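Local coordinates for protein putative hydroxymethylglutaryl-CoA synthase (Streptococcus mutans, PDB 3SQZ) that binds coenzyme A within a thiolase fold and probably condenses acetyl-CoA with acetoacetyl-CoA to form hydroxymethylglutaryl-CoA, at residues Y49-K54 and L376-Y381; I174-I179 and I384-A389. All coordinates share one frame; numbering follows the deposited sequence.

Interaction 1: residues Y49-K54 and L376-Y381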
loop_
_atom_site.group_PDB
_atom_site.type_symbol
_atom_site.label_atom_id
_atom_site.label_comp_id
_atom_site.label_asym_id
_atom_site.label_seq_id
_atom_site.Cartn_x
_atom_site.Cartn_y
_atom_site.Cartn_z
ATOM N N TYR A 49 10.760 0.869 12.962
ATOM C CA TYR A 49 11.287 -0.382 13.511
ATOM C C TYR A 49 11.159 -1.496 12.479
ATOM O O TYR A 49 10.277 -1.464 11.616
ATOM C CB TYR A 49 10.508 -0.798 14.759
ATOM C CG TYR A 49 10.543 0.192 15.889
ATOM C CD1 TYR A 49 11.570 0.182 16.828
ATOM C CD2 TYR A 49 9.534 1.133 16.027
ATOM C CE1 TYR A 49 11.587 1.081 17.874
ATOM C CE2 TYR A 49 9.543 2.040 17.069
ATOM C CZ TYR A 49 10.568 2.011 17.991
ATOM O OH TYR A 49 10.555 2.925 19.028
ATOM N N VAL A 50 12.018 -2.503 12.601
ATOM C CA VAL A 50 12.008 -3.625 11.680
ATOM C C VAL A 50 12.192 -4.931 12.442
ATOM O O VAL A 50 12.948 -4.996 13.414
ATOM C CB VAL A 50 13.103 -3.458 10.582
ATOM C CG1 VAL A 50 14.510 -3.330 11.187
ATOM C CG2 VAL A 50 13.039 -4.583 9.565
ATOM N N LEU A 51 11.467 -5.956 12.003
ATOM C CA LEU A 51 11.647 -7.320 12.472
ATOM C C LEU A 51 12.292 -8.105 11.338
ATOM O O LEU A 51 11.716 -8.251 10.257
ATOM C CB LEU A 51 10.303 -7.941 12.852
ATOM C CG LEU A 51 10.352 -9.414 13.254
ATOM C CD1 LEU A 51 11.163 -9.629 14.533
ATOM C CD2 LEU A 51 8.937 -9.946 13.425
ATOM N N ASN A 52 13.498 -8.598 11.579
ATOM C CA ASN A 52 14.187 -9.385 10.572
ATOM C C ASN A 52 13.639 -10.815 10.576
ATOM O O ASN A 52 13.460 -11.417 11.637
ATOM C CB ASN A 52 15.701 -9.311 10.787
ATOM C CG ASN A 52 16.265 -7.943 10.409
ATOM O OD1 ASN A 52 15.779 -7.294 9.480
ATOM N ND2 ASN A 52 17.283 -7.498 11.134
ATOM N N MET A 53 13.354 -11.350 9.392
ATOM C CA MET A 53 12.699 -12.650 9.299
ATOM C C MET A 53 13.531 -13.778 9.902
ATOM O O MET A 53 12.986 -14.726 10.464
ATOM C CB MET A 53 12.320 -12.970 7.859
ATOM C CG MET A 53 11.229 -12.048 7.315
ATOM S SD MET A 53 9.683 -12.080 8.259
ATOM C CE MET A 53 8.827 -13.422 7.450
ATOM N N LYS A 54 14.851 -13.682 9.811
ATOM C CA LYS A 54 15.682 -14.717 10.408
ATOM C C LYS A 54 15.500 -14.763 11.925
ATOM O O LYS A 54 15.586 -15.835 12.532
ATOM C CB LYS A 54 17.148 -14.512 10.043
ATOM C CG LYS A 54 17.745 -13.249 10.608
ATOM C CD LYS A 54 19.135 -13.011 10.065
ATOM C CE LYS A 54 19.743 -11.790 10.711
ATOM N NZ LYS A 54 21.071 -11.476 10.129
ATOM N N LEU A 376 14.237 -4.948 16.006
ATOM C CA LEU A 376 13.679 -5.370 17.276
ATOM C C LEU A 376 13.960 -6.833 17.533
ATOM O O LEU A 376 13.904 -7.652 16.619
ATOM C CB LEU A 376 12.163 -5.173 17.282
ATOM C CG LEU A 376 11.701 -3.721 17.281
ATOM C CD1 LEU A 376 10.189 -3.629 17.080
ATOM C CD2 LEU A 376 12.121 -3.020 18.570
ATOM N N SER A 377 14.244 -7.172 18.784
ATOM C CA SER A 377 14.213 -8.567 19.183
ATOM C C SER A 377 12.777 -9.063 19.016
ATOM O O SER A 377 11.822 -8.280 19.014
ATOM C CB SER A 377 14.625 -8.711 20.641
ATOM O OG SER A 377 13.660 -8.096 21.485
ATOM N N VAL A 378 12.602 -10.367 18.892
ATOM C CA VAL A 378 11.252 -10.902 18.828
ATOM C C VAL A 378 10.488 -10.531 20.104
ATOM O O VAL A 378 9.317 -10.159 20.049
ATOM C CB VAL A 378 11.246 -12.417 18.545
ATOM C CG1 VAL A 378 9.842 -12.990 18.658
ATOM C CG2 VAL A 378 11.853 -12.680 17.166
ATOM N N GLU A 379 11.151 -10.611 21.251
ATOM C CA GLU A 379 10.520 -10.231 22.515
ATOM C C GLU A 379 9.992 -8.798 22.501
ATOM O O GLU A 379 8.855 -8.537 22.912
ATOM C CB GLU A 379 11.505 -10.400 23.672
ATOM C CG GLU A 379 11.810 -11.838 24.007
ATOM N N ASN A 380 10.809 -7.864 22.036
ATOM C CA ASN A 380 10.377 -6.471 21.983
ATOM C C ASN A 380 9.351 -6.202 20.898
ATOM O O ASN A 380 8.448 -5.381 21.090
ATOM C CB ASN A 380 11.568 -5.524 21.861
ATOM C CG ASN A 380 12.306 -5.368 23.169
ATOM O OD1 ASN A 380 11.699 -5.437 24.241
ATOM N ND2 ASN A 380 13.613 -5.162 23.097
ATOM N N TYR A 381 9.467 -6.899 19.769
ATOM C CA TYR A 381 8.448 -6.800 18.730
ATOM C C TYR A 381 7.087 -7.253 19.266
ATOM O O TYR A 381 6.066 -6.613 19.010
ATOM C CB TYR A 381 8.857 -7.588 17.470
ATOM C CG TYR A 381 7.748 -8.443 16.894
ATOM C CD1 TYR A 381 6.741 -7.883 16.115
ATOM C CD2 TYR A 381 7.696 -9.806 17.151
ATOM C CE1 TYR A 381 5.714 -8.665 15.613
ATOM C CE2 TYR A 381 6.678 -10.591 16.655
ATOM C CZ TYR A 381 5.690 -10.018 15.881
ATOM O OH TYR A 381 4.662 -10.790 15.391
HETATM O O HOH W 1 14.770 -8.335 14.104
#

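Interaction 2: residues I174-I179 and I384-A389. With COA (coenzyme A), chain D.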
loop_
_atom_site.group_PDB
_atom_site.type_symbol
_atom_site.label_atom_id
_atom_site.label_comp_id
_atom_site.label_asym_id
_atom_site.label_seq_id
_atom_site.Cartn_x
_atom_site.Cartn_y
_atom_site.Cartn_z
ATOM N N ILE A 174 -1.672 -1.188 8.717
ATOM C CA ILE A 174 -0.776 -1.969 9.550
ATOM C C ILE A 174 -1.303 -3.395 9.530
ATOM O O ILE A 174 -2.405 -3.670 10.021
ATOM C CB ILE A 174 -0.719 -1.417 10.978
ATOM C CG1 ILE A 174 -0.094 -0.021 10.953
ATOM C CG2 ILE A 174 0.082 -2.348 11.879
ATOM C CD1 ILE A 174 -0.231 0.737 12.245
ATOM N N ALA A 175 -0.523 -4.288 8.925
ATOM C CA ALA A 175 -0.908 -5.683 8.797
ATOM C C ALA A 175 -0.444 -6.429 10.038
ATOM O O ALA A 175 0.753 -6.591 10.276
ATOM C CB ALA A 175 -0.329 -6.284 7.536
ATOM N N LYS A 176 -1.417 -6.867 10.831
ATOM C CA LYS A 176 -1.187 -7.420 12.155
ATOM C C LYS A 176 -2.018 -8.694 12.262
ATOM O O LYS A 176 -3.254 -8.633 12.221
ATOM C CB LYS A 176 -1.608 -6.371 13.193
ATOM C CG LYS A 176 -1.385 -6.746 14.637
ATOM C CD LYS A 176 -1.689 -5.582 15.581
ATOM C CE LYS A 176 -0.724 -4.423 15.360
ATOM N NZ LYS A 176 -0.976 -3.283 16.291
ATOM N N TYR A 177 -1.353 -9.843 12.389
ATOM C CA TYR A 177 -2.030 -11.134 12.310
ATOM C C TYR A 177 -2.051 -11.892 13.629
ATOM O O TYR A 177 -2.952 -12.696 13.858
ATOM C CB TYR A 177 -1.398 -12.024 11.249
ATOM C CG TYR A 177 -1.667 -11.646 9.812
ATOM C CD1 TYR A 177 -2.594 -12.348 9.049
ATOM C CD2 TYR A 177 -0.966 -10.620 9.205
ATOM C CE1 TYR A 177 -2.805 -12.032 7.722
ATOM C CE2 TYR A 177 -1.177 -10.288 7.886
ATOM C CZ TYR A 177 -2.091 -10.997 7.145
ATOM O OH TYR A 177 -2.275 -10.659 5.820
ATOM N N GLY A 178 -1.044 -11.673 14.472
ATOM C CA GLY A 178 -0.995 -12.307 15.775
ATOM C C GLY A 178 0.182 -13.246 15.973
ATOM O O GLY A 178 0.649 -13.918 15.047
ATOM N N ILE A 179 0.665 -13.290 17.206
ATOM C CA ILE A 179 1.757 -14.178 17.567
ATOM C C ILE A 179 1.388 -15.638 17.322
ATOM O O ILE A 179 0.335 -16.101 17.762
ATOM C CB ILE A 179 2.130 -13.994 19.047
ATOM C CG1 ILE A 179 2.641 -12.571 19.277
ATOM C CG2 ILE A 179 3.160 -15.037 19.479
ATOM C CD1 ILE A 179 2.805 -12.197 20.728
ATOM N N ILE A 384 5.776 -4.461 21.592
ATOM C CA ILE A 384 5.483 -3.200 20.934
ATOM C C ILE A 384 4.343 -3.327 19.919
ATOM O O ILE A 384 3.412 -2.518 19.907
ATOM C CB ILE A 384 6.759 -2.637 20.273
ATOM C CG1 ILE A 384 7.745 -2.191 21.359
ATOM C CG2 ILE A 384 6.432 -1.487 19.344
ATOM C CD1 ILE A 384 9.126 -1.839 20.842
ATOM N N PHE A 385 4.397 -4.339 19.063
ATOM C CA PHE A 385 3.432 -4.411 17.971
ATOM C C PHE A 385 2.021 -4.682 18.477
ATOM O O PHE A 385 1.050 -4.212 17.886
ATOM C CB PHE A 385 3.846 -5.491 16.972
ATOM C CG PHE A 385 3.247 -5.341 15.587
ATOM C CD1 PHE A 385 3.204 -4.104 14.943
ATOM C CD2 PHE A 385 2.785 -6.458 14.903
ATOM C CE1 PHE A 385 2.700 -3.995 13.650
ATOM C CE2 PHE A 385 2.291 -6.344 13.620
ATOM C CZ PHE A 385 2.243 -5.112 12.997
ATOM N N PHE A 386 1.909 -5.430 19.572
ATOM C CA PHE A 386 0.605 -5.860 20.062
ATOM C C PHE A 386 0.112 -5.067 21.263
ATOM O O PHE A 386 -0.925 -5.380 21.843
ATOM C CB PHE A 386 0.592 -7.369 20.309
ATOM C CG PHE A 386 0.859 -8.158 19.067
ATOM C CD1 PHE A 386 2.120 -8.680 18.820
ATOM C CD2 PHE A 386 -0.129 -8.317 18.107
ATOM C CE1 PHE A 386 2.381 -9.384 17.652
ATOM C CE2 PHE A 386 0.130 -9.018 16.943
ATOM C CZ PHE A 386 1.388 -9.548 16.714
ATOM N N GLU A 387 0.839 -4.012 21.612
ATOM C CA GLU A 387 0.380 -3.120 22.667
ATOM C C GLU A 387 -0.996 -2.556 22.313
ATOM O O GLU A 387 -1.260 -2.230 21.154
ATOM C CB GLU A 387 1.379 -1.977 22.863
ATOM C CG GLU A 387 1.004 -1.070 24.017
ATOM C CD GLU A 387 1.983 0.056 24.256
ATOM O OE1 GLU A 387 3.108 0.018 23.709
ATOM O OE2 GLU A 387 1.618 0.989 25.003
ATOM N N GLU A 388 -1.875 -2.465 23.307
ATOM C CA GLU A 388 -3.173 -1.823 23.134
ATOM C C GLU A 388 -3.316 -0.707 24.161
ATOM O O GLU A 388 -2.675 -0.739 25.213
ATOM C CB GLU A 388 -4.315 -2.843 23.243
ATOM C CG GLU A 388 -4.268 -3.902 22.138
ATOM C CD GLU A 388 -5.478 -4.823 22.112
ATOM O OE1 GLU A 388 -5.284 -6.056 22.180
ATOM O OE2 GLU A 388 -6.616 -4.321 21.993
ATOM N N ALA A 389 -4.134 0.291 23.843
ATOM C CA ALA A 389 -4.326 1.421 24.742
ATOM C C ALA A 389 -4.981 0.980 26.040
ATOM O O ALA A 389 -5.913 0.177 26.036
ATOM C CB ALA A 389 -5.156 2.502 24.069
HETATM N N1A COA D . 12.349 -23.734 2.027
HETATM C C2A COA D . 11.725 -23.070 1.031
HETATM N N3A COA D . 10.354 -22.883 1.075
HETATM C C4A COA D . 9.644 -23.372 2.127
HETATM C C5A COA D . 10.280 -24.061 3.159
HETATM C C6A COA D . 11.612 -24.241 3.116
HETATM N N6A COA D . 12.281 -24.941 4.172
HETATM N N7A COA D . 9.336 -24.437 4.078
HETATM C C8A COA D . 8.143 -24.011 3.652
HETATM N N9A COA D . 8.355 -23.360 2.411
HETATM C C1B COA D . 7.355 -22.617 1.657
HETATM C C2B COA D . 6.376 -23.231 0.619
HETATM O O2B COA D . 6.457 -24.409 -0.047
HETATM C C3B COA D . 5.641 -21.989 0.147
HETATM O O3B COA D . 5.652 -21.482 -1.129
HETATM P P3B COA D . 4.846 -22.120 -2.282
HETATM O O7A COA D . 3.329 -21.739 -2.112
HETATM O O8A COA D . 5.439 -21.468 -3.571
HETATM O O9A COA D . 5.037 -23.614 -2.278
HETATM C C4B COA D . 5.613 -21.168 1.380
HETATM O O4B COA D . 6.992 -21.211 1.797
HETATM C C5B COA D . 4.450 -21.033 2.303
HETATM O O5B COA D . 4.336 -22.293 2.907
HETATM P P1A COA D . 3.175 -22.570 3.945
HETATM O O1A COA D . 1.772 -22.273 3.281
HETATM O O2A COA D . 3.258 -24.003 4.432
HETATM O O3A COA D . 3.420 -21.549 5.143
HETATM P P2A COA D . 2.323 -21.136 6.214
HETATM O O4A COA D . 1.358 -22.338 6.530
HETATM O O5A COA D . 3.014 -20.680 7.479
HETATM O O6A COA D . 1.453 -19.930 5.622
HETATM C CBP COA D . 0.976 -17.925 4.337
HETATM C CCP COA D . 1.962 -19.008 4.695
HETATM C CDP COA D . -0.215 -18.549 3.692
HETATM C CEP COA D . 1.598 -16.939 3.377
HETATM C CAP COA D . 0.591 -17.228 5.611
HETATM O OAP COA D . 1.601 -16.433 6.088
HETATM C C9P COA D . -0.706 -16.453 5.493
HETATM O O9P COA D . -1.805 -16.998 5.478
HETATM N N8P COA D . -0.567 -14.986 5.450
HETATM C C7P COA D . -1.704 -14.130 5.168
HETATM C C6P COA D . -2.165 -14.177 3.727
HETATM C C5P COA D . -3.267 -13.164 3.411
HETATM O O5P COA D . -3.424 -12.177 4.092
HETATM N N4P COA D . -4.061 -13.359 2.228
HETATM C C3P COA D . -5.055 -12.346 1.841
HETATM C C2P COA D . -4.752 -11.546 0.605
HETATM S S1P COA D . -4.218 -12.461 -0.805
HETATM O O HOH W 2 -2.251 -3.931 18.902
#

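Interaction 1: residues Y49-K54 and L376-Y381
Val-50 and Leu-376 join backbone to backbone where the short strand 374-375 ends beside strand 49-52, a parallel pairing in a small three-stranded mixed sheet separate from the nine-stranded sheet of this thiolase-fold enzyme. Strand 49-52 is its middle strand, with 75-78 antiparallel on its other flank. The direct bond runs from Leu-376 N to Val-50 O at 2.9 Å, with an N-H...O angle of 153°; Val-50 also pairs with Thr-374. Two residues on, at Asn-52, a water takes over, accepting from Asn-52 N (2.8 Å) and donating to Leu-376 O (2.7 Å), so the pairing continues through solvent as Leu-376 turns away toward helix 378-385. Ser-377 caps that helix, its OG accepting from Asn-380 N.

Apolar contacts fill in beside the backbone. Both methyls of Leu-376 come at Tyr-49 from one side: Leu-376 CD1 packs on Tyr-49 CB at 3.7 Å, while Leu-376 CD2 reaches Tyr-49 CD1 on the ring. With CG anti to its own carbonyl carbon, a chi1 of -60° sets the ring of Tyr-49 at a slant across the Leu-376 side chain, and its OH bonds to Gln-403 N.

Leu-51 divides its branches between two residues of the first turn of helix 378-385. Leu-51 CD1 meets Val-378 CG2 at 4.1 Å. CD2 makes a CH-pi contact with Tyr-381, a ring whose OH is hydrogen-bonded to Glu-184 and Gln-187. The methyl sits almost dead centre: Leu-51 CD2 is 3.8 Å from the centroid of the Tyr-381 ring and 4° off its normal.

Interaction 2: residues I174-I179 and I384-A389
Lys-176 meets Phe-385 twice, over its ring and at its backbone carbonyl. CE lies over the centre of one ring face as a CH-pi contact, 3.7 Å from the Phe-385 centroid, and NZ continues past it at cation-pi distance. The ammonium then bonds to the peptide carbonyl: Lys-176 NZ to Phe-385 O is 2.7 Å, the donor lying nearly on the carbonyl's axis (173°). The side chain starts out extended and bends at chi3 (-65°), which brings NZ round to that oxygen. Nearer the backbone, Lys-176 CG touches Phe-386 CE2 at 3.6 Å.

Around this pair, Ile-174 CG2 packs against Phe-385 CE1 at 3.6 Å, and Ala-175 O meets the edge of the same ring in its plane. Phe-386 lies against Gly-178 CA and receives Ile-179 CG1 at its CE1 (3.6 Å). A water accepts from Lys-176 NZ and donates to Glu-387 O, extending the lysine's reach along the segment that leaves helix 378-385.

Further out, Gln-187 OE1 takes the backbone N-H groups of both Tyr-177 and Gly-178, fixing the loop after strand 166-175. Tyr-177 points the other way, into the coenzyme A pocket, where its OH donates to COA O5P at 2.6 Å, the acceptor lying in the plane of the ring.

Phe-385 O belongs to the C-terminal end of helix 378-385, so the lysine's positive charge is probably stabilised there by the helix dipole as well as by the bond, next to a loop whose tyrosine holds the cofactor.

In the fold
From the N terminus, strand 49-52 comes first and strand 166-175 with its cofactor-binding loop second; both then wait for helix 378-385 near the C terminus. Interaction 1 closes a loop of 321 residues at the start of that helix, and interaction 2 one of 204 residues at its end. Because the segments alternate along the chain, the two loops cross rather than nest. One helix therefore bridges the small three-stranded sheet and the end of a strand of the nine-stranded sheet. The contacts also touch each other directly: Tyr-381 OH packs on Phe-386 CE1, and Leu-376 CD2 on Ile-384 CD1; the centres of interactions 1 and 2 lie about 13 Å apart.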